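Local coordinates for DnaB intein (Synechocystis sp., PDB 1MI8), which probably excises itself from the replicative DNA helicase DnaB by self-catalysed protein splicing, joining the protein segments that flank it, at residues Lys56-Leu61 with Thr68-Ala73; Leu61-Gly66 with Glu93-Pro98. The protein carries 4 engineered substitutions. One frame throughout, in Å; residues are numbered along the deposited sequence.

Contact 1: Lys56-Leu61 with Thr68-Ala73; sequences KLVYIL and TIKATA
The antiparallel beta hairpin formed by Lys-56 to Leu-61 and Thr-68 to Ala-73 rests on two hydrogen-bonded pairs, Tyr-59 with Ala-71 and Leu-61 with Ile-69, and between them the non-hydrogen-bonded pair of Ile-60 with Lys-70. The bond from Leu-61 N to Ile-69 O (2.8 Å) is almost straight, 172° at the hydrogen; that from Tyr-59 N to Ala-71 O (2.8 Å) bends to 142°, its donor tilted from the carbonyl plane. Beyond this pair a water replaces direct pairing, donating to Leu-57 O (2.7 Å) and accepting from Ala-73 N (3.0 Å). With CG anti to its carbonyl carbon (chi1 -56°), Tyr-59 meets Ala-71 O at the ring edge, in plane, and CE1 touches Ala-73 CB (3.5 Å). A serine in place of Tyr-59 would probably leave the Ala-73 methyl without this apolar cover. On the other face, Ile-60 CG2 presses tightly on Thr-68 CG2 (3.3 Å), while Ile-60 CG1 runs beside Lys-70 CG (3.8 Å); Lys-70 NZ continues to salt bridges with Glu-134 and Asp-7. Thr-72, which hydrogen-bonds Asn-74 and Ala-3, begins the TxxH signature, and a hairpin leading into that block B motif is characteristic of the intein (Hint) fold.

Contact 2: Leu61-Gly66 with Glu93-Pro98; sequences LKTRLG and EHIALP
Ile-95 makes the first contact along Glu-93 to Pro-98, and its terminal methyl does most of the work. CG1 is wedged between the backbone N and the carbonyl carbon (chi1 67°), and the chain then runs on extended, carrying CD1 across to the other segment. There it meets Leu-61 tip to tip, 3.9 Å from Leu-61 CD2, with Leu-61 CD1 only slightly farther off. Thr-63 comes at the same methyl obliquely: its CG2 lies 3.9 Å from Ile-95 CD1 and 4.1 Å from Ile-95 CG1. One methyl of Ile-95 therefore touches both inward-facing residues of strand 61-63.

Leu-97, the next residue to point inward, serves the end of that strand and the turn after it. Its CD1 lies 3.8 Å from Leu-65 CD1 and 4.1 Å from Thr-63 OG1, and Leu-97 passes alongside both partners, running counter to them. The hydroxyl meets Leu-97 by van der Waals contact alone; its polar partner is Asp-123, whose OD2 also bonds Leu-65 N. Thr-63 thus divides its branches, the methyl to Ile-95 and the hydroxyl to the carboxylate. A type I turn from Thr-63 to Gly-66, closed by Gly-66 N to Thr-63 O at 2.8 Å, swings Leu-65 back toward Leu-97.

No hydrogen bond links the segments, whose strand axes cross at 82° and approach no closer than 9.2 Å: the backbones stand apart and side chains span the interval. Around this meeting, made almost entirely by methyl groups, Leu-89 and Arg-67 from loops touch Leu-61 and Leu-97 respectively, Phe-77 of strand 76-79 packs on both Leu-61 and Ile-95, Ile-152 of strand 152-155 lies against Ile-95 and Leu-97, and strand 120-140 pairs with both strand 41-63 and strand 94-98.

In the fold
The two contacts illustrate how one long strand can serve two kinds of association. Both draw on strand 41-63 and share Leu-61, whose backbone belongs to contact 1 and whose side-chain methyls belong to contact 2. Contact 1 joins sequence neighbours within a sheet through backbone hydrogen bonds; it is partly buried, reaches charged partners at one face, and has Tyr-59 packing on Leu-91 of the second subunit. Contact 2 joins parts more distant in sequence, is mostly buried apart from Leu-65, and relies on methyl packing between nearly perpendicular strands. Their centres lie about 14 Å apart, yet they touch where Thr-68 OG1 comes 3.4 Å from Lys-62 CG.

Contact 1: Lys56-Leu61 with Thr68-Ala73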
ATOM      1  N   LYS A  56     -12.143   6.958 -13.828  1.00 40.80           N
ATOM      2  CA  LYS A  56     -11.078   5.989 -13.615  1.00 38.94           C
ATOM      3  C   LYS A  56     -11.063   5.498 -12.213  1.00 34.90           C
ATOM      4  O   LYS A  56     -11.461   6.181 -11.302  1.00 33.76           O
ATOM      5  CB  LYS A  56      -9.694   6.579 -13.909  1.00 42.20           C
ATOM      6  CG  LYS A  56      -9.537   7.236 -15.269  1.00 46.98           C
ATOM      7  CD  LYS A  56      -9.654   6.254 -16.421  1.00 50.63           C
ATOM      8  CE  LYS A  56      -9.954   7.021 -17.721  1.00 52.98           C
ATOM      9  NZ  LYS A  56      -8.994   8.174 -17.875  1.00 54.55           N
ATOM     10  N   LEU A  57     -10.572   4.286 -12.053  1.00 33.99           N
ATOM     11  CA  LEU A  57     -10.466   3.674 -10.761  1.00 29.74           C
ATOM     12  C   LEU A  57      -9.511   4.543  -9.937  1.00 29.12           C
ATOM     13  O   LEU A  57      -8.402   4.923 -10.389  1.00 28.14           O
ATOM     14  CB  LEU A  57      -9.915   2.287 -10.942  1.00 31.33           C
ATOM     15  CG  LEU A  57      -9.733   1.514  -9.670  1.00 30.82           C
ATOM     16  CD1 LEU A  57     -11.035   1.470  -8.876  1.00 32.66           C
ATOM     17  CD2 LEU A  57      -9.265   0.125 -10.063  1.00 30.71           C
ATOM     18  N   VAL A  58      -9.904   4.791  -8.703  1.00 27.36           N
ATOM     19  CA  VAL A  58      -9.129   5.647  -7.852  1.00 27.10           C
ATOM     20  C   VAL A  58      -8.686   4.935  -6.560  1.00 27.23           C
ATOM     21  O   VAL A  58      -9.339   3.978  -6.119  1.00 29.05           O
ATOM     22  CB  VAL A  58     -10.011   6.905  -7.709  1.00 26.38           C
ATOM     23  CG1 VAL A  58     -10.655   7.046  -6.373  1.00 21.08           C
ATOM     24  CG2 VAL A  58      -9.257   8.056  -8.232  1.00 24.67           C
ATOM     25  N   TYR A  59      -7.624   5.433  -5.945  1.00 24.50           N
ATOM     26  CA  TYR A  59      -7.033   4.825  -4.758  1.00 23.27           C
ATOM     27  C   TYR A  59      -6.757   5.866  -3.704  1.00 21.96           C
ATOM     28  O   TYR A  59      -6.234   6.923  -4.026  1.00 22.58           O
ATOM     29  CB  TYR A  59      -5.675   4.204  -5.104  1.00 21.80           C
ATOM     30  CG  TYR A  59      -5.696   3.197  -6.222  1.00 21.76           C
ATOM     31  CD1 TYR A  59      -5.844   3.583  -7.549  1.00 21.06           C
ATOM     32  CD2 TYR A  59      -5.594   1.851  -5.928  1.00 22.96           C
ATOM     33  CE1 TYR A  59      -5.894   2.594  -8.597  1.00 25.32           C
ATOM     34  CE2 TYR A  59      -5.646   0.875  -6.913  1.00 25.59           C
ATOM     35  CZ  TYR A  59      -5.795   1.237  -8.245  1.00 24.72           C
ATOM     36  OH  TYR A  59      -5.837   0.217  -9.150  1.00 27.56           O
ATOM     37  N   ILE A  60      -7.073   5.553  -2.449  1.00 23.12           N
ATOM     38  CA  ILE A  60      -6.809   6.459  -1.325  1.00 23.27           C
ATOM     39  C   ILE A  60      -5.403   6.287  -0.811  1.00 23.20           C
ATOM     40  O   ILE A  60      -5.026   5.185  -0.376  1.00 25.57           O
ATOM     41  CB  ILE A  60      -7.677   6.148  -0.101  1.00 26.76           C
ATOM     42  CG1 ILE A  60      -9.147   6.365  -0.426  1.00 28.83           C
ATOM     43  CG2 ILE A  60      -7.204   6.973   1.066  1.00 25.94           C
ATOM     44  CD1 ILE A  60     -10.121   5.850   0.706  1.00 29.00           C
ATOM     45  N   LEU A  61      -4.625   7.362  -0.829  1.00 20.96           N
ATOM     46  CA  LEU A  61      -3.257   7.324  -0.286  1.00 19.94           C
ATOM     47  C   LEU A  61      -3.345   8.151   1.007  1.00 21.56           C
ATOM     48  O   LEU A  61      -3.891   9.260   0.992  1.00 21.06           O
ATOM     49  CB  LEU A  61      -2.278   7.976  -1.275  1.00 20.42           C
ATOM     50  CG  LEU A  61      -0.876   8.394  -0.811  1.00 25.04           C
ATOM     51  CD1 LEU A  61      -0.033   8.791  -2.025  1.00 25.61           C
ATOM     52  CD2 LEU A  61      -0.973   9.638   0.127  1.00 27.77           C
ATOM     53  N   THR A  68      -4.441  12.955   3.077  1.00 21.92           N
ATOM     54  CA  THR A  68      -4.996  11.918   2.228  1.00 22.29           C
ATOM     55  C   THR A  68      -5.503  12.469   0.913  1.00 22.39           C
ATOM     56  O   THR A  68      -6.008  13.603   0.846  1.00 21.15           O
ATOM     57  CB  THR A  68      -6.228  11.278   2.899  1.00 26.29           C
ATOM     58  OG1 THR A  68      -5.902  10.933   4.268  1.00 30.52           O
ATOM     59  CG2 THR A  68      -6.618  10.031   2.177  1.00 26.30           C
ATOM     60  N   ILE A  69      -5.462  11.617  -0.100  1.00 19.24           N
ATOM     61  CA  ILE A  69      -5.921  12.007  -1.406  1.00 19.20           C
ATOM     62  C   ILE A  69      -6.317  10.766  -2.192  1.00 19.98           C
ATOM     63  O   ILE A  69      -5.843   9.665  -1.944  1.00 19.56           O
ATOM     64  CB  ILE A  69      -4.815  12.839  -2.171  1.00 18.38           C
ATOM     65  CG1 ILE A  69      -5.461  13.551  -3.350  1.00 16.57           C
ATOM     66  CG2 ILE A  69      -3.642  11.904  -2.724  1.00 16.49           C
ATOM     67  CD1 ILE A  69      -4.456  14.499  -4.101  1.00 18.92           C
ATOM     68  N   LYS A  70      -7.251  10.940  -3.110  1.00 21.21           N
ATOM     69  CA  LYS A  70      -7.704   9.854  -3.930  1.00 21.77           C
ATOM     70  C   LYS A  70      -7.103  10.110  -5.300  1.00 23.10           C
ATOM     71  O   LYS A  70      -7.243  11.221  -5.831  1.00 22.22           O
ATOM     72  CB  LYS A  70      -9.208   9.866  -4.008  1.00 21.84           C
ATOM     73  CG  LYS A  70      -9.890   9.250  -2.798  1.00 25.04           C
ATOM     74  CD  LYS A  70     -11.428   9.244  -3.032  1.00 27.63           C
ATOM     75  CE  LYS A  70     -12.034  10.685  -3.041  1.00 29.14           C
ATOM     76  NZ  LYS A  70     -13.486  10.572  -3.529  1.00 32.26           N
ATOM     77  N   ALA A  71      -6.487   9.085  -5.890  1.00 22.03           N
ATOM     78  CA  ALA A  71      -5.798   9.287  -7.174  1.00 22.71           C
ATOM     79  C   ALA A  71      -5.666   8.004  -8.040  1.00 22.35           C
ATOM     80  O   ALA A  71      -5.756   6.888  -7.520  1.00 22.41           O
ATOM     81  CB  ALA A  71      -4.375   9.886  -6.879  1.00 21.69           C
ATOM     82  N   THR A  72      -5.407   8.157  -9.342  1.00 22.96           N
ATOM     83  CA  THR A  72      -5.241   6.971 -10.224  1.00 24.07           C
ATOM     84  C   THR A  72      -3.943   6.237  -9.925  1.00 24.58           C
ATOM     85  O   THR A  72      -2.997   6.807  -9.345  1.00 23.41           O
ATOM     86  CB  THR A  72      -5.233   7.354 -11.748  1.00 25.26           C
ATOM     87  OG1 THR A  72      -4.286   8.411 -11.989  1.00 21.67           O
ATOM     88  CG2 THR A  72      -6.624   7.836 -12.173  1.00 24.80           C
ATOM     89  N   ALA A  73      -3.915   4.971 -10.311  1.00 24.11           N
ATOM     90  CA  ALA A  73      -2.780   4.104 -10.086  1.00 25.09           C
ATOM     91  C   ALA A  73      -1.519   4.670 -10.696  1.00 25.60           C
ATOM     92  O   ALA A  73      -0.413   4.360 -10.248  1.00 24.18           O
ATOM     93  CB  ALA A  73      -3.028   2.687 -10.684  1.00 26.78           C
TER
HETATM   94  O   HOH W   1      -6.294   3.781 -11.708  1.00 35.28           O

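Contact 2: Leu61-Gly66 with Glu93-Pro98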
ATOM      1  N   LEU A  61      -4.625   7.362  -0.829  1.00 20.96           N
ATOM      2  CA  LEU A  61      -3.257   7.324  -0.286  1.00 19.94           C
ATOM      3  C   LEU A  61      -3.345   8.151   1.007  1.00 21.56           C
ATOM      4  O   LEU A  61      -3.891   9.260   0.992  1.00 21.06           O
ATOM      5  CB  LEU A  61      -2.278   7.976  -1.275  1.00 20.42           C
ATOM      6  CG  LEU A  61      -0.876   8.394  -0.811  1.00 25.04           C
ATOM      7  CD1 LEU A  61      -0.033   8.791  -2.025  1.00 25.61           C
ATOM      8  CD2 LEU A  61      -0.973   9.638   0.127  1.00 27.77           C
ATOM      9  N   LYS A  62      -2.831   7.631   2.106  1.00 19.55           N
ATOM     10  CA  LYS A  62      -2.860   8.382   3.350  1.00 22.59           C
ATOM     11  C   LYS A  62      -1.477   8.419   4.015  1.00 21.69           C
ATOM     12  O   LYS A  62      -0.738   7.395   4.016  1.00 20.80           O
ATOM     13  CB  LYS A  62      -3.910   7.766   4.319  1.00 23.44           C
ATOM     14  CG  LYS A  62      -4.066   8.484   5.647  1.00 27.20           C
ATOM     15  CD  LYS A  62      -5.164   7.753   6.454  1.00 31.88           C
ATOM     16  CE  LYS A  62      -5.103   8.059   7.946  1.00 34.42           C
ATOM     17  NZ  LYS A  62      -6.300   7.403   8.629  1.00 38.71           N
ATOM     18  N   THR A  63      -1.124   9.583   4.555  1.00 19.01           N
ATOM     19  CA  THR A  63       0.184   9.749   5.205  1.00 19.20           C
ATOM     20  C   THR A  63       0.072   9.710   6.711  1.00 21.13           C
ATOM     21  O   THR A  63      -1.042   9.814   7.271  1.00 21.54           O
ATOM     22  CB  THR A  63       0.938  11.059   4.792  1.00 18.76           C
ATOM     23  OG1 THR A  63       0.257  12.221   5.291  1.00 21.02           O
ATOM     24  CG2 THR A  63       1.043  11.160   3.276  1.00 19.66           C
ATOM     25  N   ARG A  64       1.212   9.576   7.374  1.00 18.45           N
ATOM     26  CA  ARG A  64       1.171   9.464   8.834  1.00 21.70           C
ATOM     27  C   ARG A  64       0.526  10.706   9.479  1.00 23.08           C
ATOM     28  O   ARG A  64      -0.159  10.609  10.500  1.00 22.81           O
ATOM     29  CB  ARG A  64       2.587   9.248   9.382  1.00 22.06           C
ATOM     30  CG  ARG A  64       2.616   9.023  10.913  1.00 27.80           C
ATOM     31  CD  ARG A  64       4.032   8.651  11.333  1.00 31.42           C
ATOM     32  NE  ARG A  64       4.535   7.454  10.643  1.00 32.27           N
ATOM     33  CZ  ARG A  64       4.015   6.237  10.770  1.00 35.59           C
ATOM     34  NH1 ARG A  64       2.942   6.005  11.558  1.00 35.77           N
ATOM     35  NH2 ARG A  64       4.599   5.228  10.126  1.00 39.55           N
ATOM     36  N   LEU A  65       0.789  11.876   8.910  1.00 22.42           N
ATOM     37  CA  LEU A  65       0.176  13.106   9.434  1.00 24.32           C
ATOM     38  C   LEU A  65      -1.345  13.078   9.296  1.00 23.19           C
ATOM     39  O   LEU A  65      -2.066  13.826   9.954  1.00 24.16           O
ATOM     40  CB  LEU A  65       0.683  14.334   8.671  1.00 23.45           C
ATOM     41  CG  LEU A  65       1.862  15.049   9.270  1.00 25.25           C
ATOM     42  CD1 LEU A  65       2.239  16.128   8.352  1.00 24.83           C
ATOM     43  CD2 LEU A  65       1.537  15.571  10.683  1.00 24.57           C
ATOM     44  N   GLY A  66      -1.827  12.223   8.415  1.00 23.95           N
ATOM     45  CA  GLY A  66      -3.249  12.140   8.162  1.00 22.29           C
ATOM     46  C   GLY A  66      -3.623  12.778   6.822  1.00 23.17           C
ATOM     47  O   GLY A  66      -4.800  12.814   6.448  1.00 22.65           O
ATOM     48  N   GLU A  93       7.988   4.036   1.907  1.00 24.78           N
ATOM     49  CA  GLU A  93       8.366   5.303   1.245  1.00 24.59           C
ATOM     50  C   GLU A  93       7.946   6.543   2.042  1.00 23.33           C
ATOM     51  O   GLU A  93       7.057   6.473   2.886  1.00 24.52           O
ATOM     52  CB  GLU A  93       7.722   5.409  -0.171  1.00 26.52           C
ATOM     53  CG  GLU A  93       7.976   4.308  -1.259  1.00 28.19           C
ATOM     54  CD  GLU A  93       9.304   4.496  -2.043  1.00 33.80           C
ATOM     55  OE1 GLU A  93       9.865   5.621  -2.111  1.00 36.27           O
ATOM     56  OE2 GLU A  93       9.768   3.528  -2.647  1.00 33.42           O
ATOM     57  N   HIS A  94       8.585   7.685   1.804  1.00 22.40           N
ATOM     58  CA  HIS A  94       8.086   8.911   2.420  1.00 21.33           C
ATOM     59  C   HIS A  94       7.744   9.769   1.199  1.00 21.13           C
ATOM     60  O   HIS A  94       8.397   9.645   0.155  1.00 20.79           O
ATOM     61  CB  HIS A  94       9.158   9.659   3.231  1.00 23.22           C
ATOM     62  CG  HIS A  94       9.679   8.891   4.410  1.00 23.77           C
ATOM     63  ND1 HIS A  94      10.514   7.800   4.274  1.00 26.17           N
ATOM     64  CD2 HIS A  94       9.426   9.012   5.733  1.00 24.23           C
ATOM     65  CE1 HIS A  94      10.743   7.275   5.467  1.00 25.46           C
ATOM     66  NE2 HIS A  94      10.092   7.987   6.368  1.00 25.74           N
ATOM     67  N   ILE A  95       6.757  10.647   1.305  1.00 19.64           N
ATOM     68  CA  ILE A  95       6.459  11.552   0.175  1.00 20.02           C
ATOM     69  C   ILE A  95       6.423  13.011   0.624  1.00 18.87           C
ATOM     70  O   ILE A  95       6.221  13.352   1.799  1.00 18.03           O
ATOM     71  CB  ILE A  95       5.153  11.217  -0.552  1.00 19.84           C
ATOM     72  CG1 ILE A  95       3.966  11.481   0.367  1.00 22.88           C
ATOM     73  CG2 ILE A  95       5.210   9.725  -1.009  1.00 20.27           C
ATOM     74  CD1 ILE A  95       2.570  11.319  -0.342  1.00 23.45           C
ATOM     75  N   ALA A  96       6.666  13.867  -0.337  1.00 17.85           N
ATOM     76  CA  ALA A  96       6.772  15.277  -0.096  1.00 21.00           C
ATOM     77  C   ALA A  96       5.426  15.986   0.185  1.00 22.05           C
ATOM     78  O   ALA A  96       4.460  15.848  -0.611  1.00 22.13           O
ATOM     79  CB  ALA A  96       7.452  15.898  -1.291  1.00 19.86           C
ATOM     80  N   LEU A  97       5.369  16.690   1.323  1.00 19.97           N
ATOM     81  CA  LEU A  97       4.204  17.525   1.714  1.00 20.98           C
ATOM     82  C   LEU A  97       4.728  18.949   1.955  1.00 21.52           C
ATOM     83  O   LEU A  97       5.800  19.143   2.495  1.00 18.88           O
ATOM     84  CB  LEU A  97       3.572  17.101   3.048  1.00 21.24           C
ATOM     85  CG  LEU A  97       3.262  15.634   3.290  1.00 21.84           C
ATOM     86  CD1 LEU A  97       2.565  15.574   4.640  1.00 24.21           C
ATOM     87  CD2 LEU A  97       2.425  15.065   2.144  1.00 21.27           C
ATOM     88  N   PRO A  98       3.939  19.958   1.587  1.00 22.40           N
ATOM     89  CA  PRO A  98       4.411  21.333   1.818  1.00 24.39           C
ATOM     90  C   PRO A  98       4.487  21.533   3.341  1.00 27.58           C
ATOM     91  O   PRO A  98       3.600  21.121   4.066  1.00 25.58           O
ATOM     92  CB  PRO A  98       3.332  22.184   1.144  1.00 25.67           C
ATOM     93  CG  PRO A  98       2.112  21.192   0.953  1.00 24.07           C
ATOM     94  CD  PRO A  98       2.759  19.890   0.697  1.00 23.86           C
TER